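Local coordinates for protein exosome complex exonuclease RRP46 homolog (Oryza sativa Japonica Group, PDB 3HKM) that binds double-stranded DNA and single-stranded RNA, shows hydrolytic DNase and phosphorolytic RNase activity in vitro, and is a probable component of the exosome, at residues D37-A42 against Q107-D112. Sequence-based numbering, arbitrary orientation.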
loop_
_atom_site.group_PDB
_atom_site.type_symbol
_atom_site.label_atom_id
_atom_site.label_comp_id
_atom_site.label_asym_id
_atom_site.label_seq_id
_atom_site.Cartn_x
_atom_site.Cartn_y
_atom_site.Cartn_z
ATOM N N ASP A 37 -13.133 -6.997 -2.605
ATOM C CA ASP A 37 -13.279 -6.697 -4.030
ATOM C C ASP A 37 -12.296 -5.634 -4.487
ATOM O O ASP A 37 -12.221 -5.317 -5.671
ATOM C CB ASP A 37 -14.697 -6.228 -4.351
ATOM C CG ASP A 37 -15.691 -7.364 -4.411
ATOM O OD1 ASP A 37 -16.857 -7.084 -4.752
ATOM O OD2 ASP A 37 -15.312 -8.526 -4.130
ATOM N N THR A 38 -11.568 -5.053 -3.544
ATOM C CA THR A 38 -10.521 -4.105 -3.897
ATOM C C THR A 38 -9.302 -4.890 -4.345
ATOM O O THR A 38 -8.629 -5.542 -3.529
ATOM C CB THR A 38 -10.136 -3.210 -2.715
ATOM O OG1 THR A 38 -11.235 -2.351 -2.406
ATOM C CG2 THR A 38 -8.916 -2.363 -3.058
ATOM N N ILE A 39 -9.025 -4.842 -5.643
ATOM C CA ILE A 39 -7.915 -5.606 -6.198
ATOM C C ILE A 39 -6.993 -4.772 -7.089
ATOM O O ILE A 39 -7.444 -3.909 -7.850
ATOM C CB ILE A 39 -8.389 -6.913 -6.895
ATOM C CG1 ILE A 39 -7.502 -7.234 -8.096
ATOM C CG2 ILE A 39 -9.867 -6.835 -7.279
ATOM C CD1 ILE A 39 -7.632 -8.631 -8.566
ATOM N N VAL A 40 -5.698 -5.056 -6.981
ATOM C CA VAL A 40 -4.657 -4.250 -7.599
ATOM C C VAL A 40 -3.573 -5.140 -8.221
ATOM O O VAL A 40 -3.303 -6.232 -7.718
ATOM C CB VAL A 40 -4.020 -3.343 -6.515
ATOM C CG1 VAL A 40 -2.514 -3.281 -6.665
ATOM C CG2 VAL A 40 -4.673 -1.946 -6.489
ATOM N N LEU A 41 -2.957 -4.680 -9.311
ATOM C CA LEU A 41 -1.805 -5.375 -9.890
ATOM C C LEU A 41 -0.539 -4.523 -9.816
ATOM O O LEU A 41 -0.501 -3.409 -10.339
ATOM C CB LEU A 41 -2.068 -5.796 -11.341
ATOM C CG LEU A 41 -0.840 -6.303 -12.119
ATOM C CD1 LEU A 41 -0.319 -7.611 -11.527
ATOM C CD2 LEU A 41 -1.144 -6.481 -13.603
ATOM N N ALA A 42 0.492 -5.062 -9.170
ATOM C CA ALA A 42 1.760 -4.357 -8.951
ATOM C C ALA A 42 2.922 -4.956 -9.755
ATOM O O ALA A 42 3.232 -6.128 -9.617
ATOM C CB ALA A 42 2.105 -4.350 -7.460
ATOM N N GLN A 107 -1.592 -0.943 -11.242
ATOM C CA GLN A 107 -2.806 -0.945 -12.037
ATOM C C GLN A 107 -3.995 -1.335 -11.168
ATOM O O GLN A 107 -4.049 -2.449 -10.635
ATOM C CB GLN A 107 -2.666 -1.919 -13.205
ATOM C CG GLN A 107 -3.968 -2.188 -13.957
ATOM C CD GLN A 107 -4.446 -0.984 -14.759
ATOM O OE1 GLN A 107 -5.536 -0.447 -14.521
ATOM N NE2 GLN A 107 -3.624 -0.545 -15.706
ATOM N N VAL A 108 -4.948 -0.413 -11.023
ATOM C CA VAL A 108 -6.188 -0.697 -10.297
ATOM C C VAL A 108 -7.134 -1.583 -11.105
ATOM O O VAL A 108 -7.406 -1.323 -12.279
ATOM C CB VAL A 108 -6.907 0.589 -9.874
ATOM C CG1 VAL A 108 -8.175 0.259 -9.105
ATOM C CG2 VAL A 108 -5.984 1.423 -9.020
ATOM N N VAL A 109 -7.616 -2.642 -10.463
ATOM C CA VAL A 109 -8.483 -3.625 -11.103
ATOM C C VAL A 109 -9.910 -3.474 -10.585
ATOM O O VAL A 109 -10.869 -3.525 -11.347
ATOM C CB VAL A 109 -7.970 -5.070 -10.850
ATOM C CG1 VAL A 109 -9.021 -6.097 -11.246
ATOM C CG2 VAL A 109 -6.657 -5.305 -11.597
ATOM N N GLY A 110 -10.033 -3.279 -9.277
ATOM C CA GLY A 110 -11.314 -3.046 -8.639
ATOM C C GLY A 110 -11.146 -2.123 -7.448
ATOM O O GLY A 110 -10.071 -2.053 -6.850
ATOM N N ASN A 111 -12.202 -1.399 -7.103
ATOM C CA ASN A 111 -12.139 -0.501 -5.963
ATOM C C ASN A 111 -13.374 -0.623 -5.084
ATOM O O ASN A 111 -14.410 -0.018 -5.363
ATOM C CB ASN A 111 -11.933 0.946 -6.421
ATOM C CG ASN A 111 -11.793 1.911 -5.260
ATOM O OD1 ASN A 111 -11.791 1.507 -4.103
ATOM N ND2 ASN A 111 -11.677 3.195 -5.566
ATOM N N ASP A 112 -13.252 -1.432 -4.033
ATOM C CA ASP A 112 -14.273 -1.521 -3.000
ATOM C C ASP A 112 -13.741 -0.977 -1.680
ATOM O O ASP A 112 -14.119 -1.459 -0.616
ATOM C CB ASP A 112 -14.731 -2.968 -2.792
ATOM C CG ASP A 112 -15.933 -3.062 -1.874
ATOM O OD1 ASP A 112 -16.220 -4.152 -1.348
ATOM O OD2 ASP A 112 -16.584 -2.024 -1.661
HETATM O O HOH W 1 -14.579 -5.942 -0.551
HETATM O O HOH W 2 -18.509 -5.317 -3.167
#
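D37 meets D112 through their methylenes, CB to CB 3.6 Å; one water links the D37 backbone N to D112 OD1, and a second lies between the two like-charged carboxylates, donating to D37 OD1 and, weakly, to D112 OD1. At T38 the hydroxyl turns away from the residue's own carbonyl carbon (chi1 -67°) and accepts the amide of D112, OG1 to N 2.7 Å, through a bent bond; the same oxygen is hydrogen-bonded to G113 O. A valine here would probably leave the D112 amide and the G113 carbonyl without this shared partner, and the backbone at D112 less firmly tied to strand 38-49. The I39 carbonyl O takes two amides, V109 N at 2.9 Å and G110 N at 3.0 Å, which defines a classic beta bulge in strand 100-110, next to strand 38-49 in the mixed sheet of the RNase PH fold. Beside this doubly used oxygen, 3.3 Å from V109 CB, the I39 and V109 side chains cross, CG1 of I39 lying 3.5 Å from V109 CB. V40, in a non-hydrogen-bonded antiparallel pair with V108, lies on the opposite face from I39, where its side chain touches A122 of helix 115-130, and its CG2 only grazes V108 CG2 at 4.4 Å. L41 and Q107 form the next, hydrogen-bonded pair, L41 N to Q107 O and Q107 N to L41 O, both 2.8 Å and nearly straight (173° and 178° at the hydrogens).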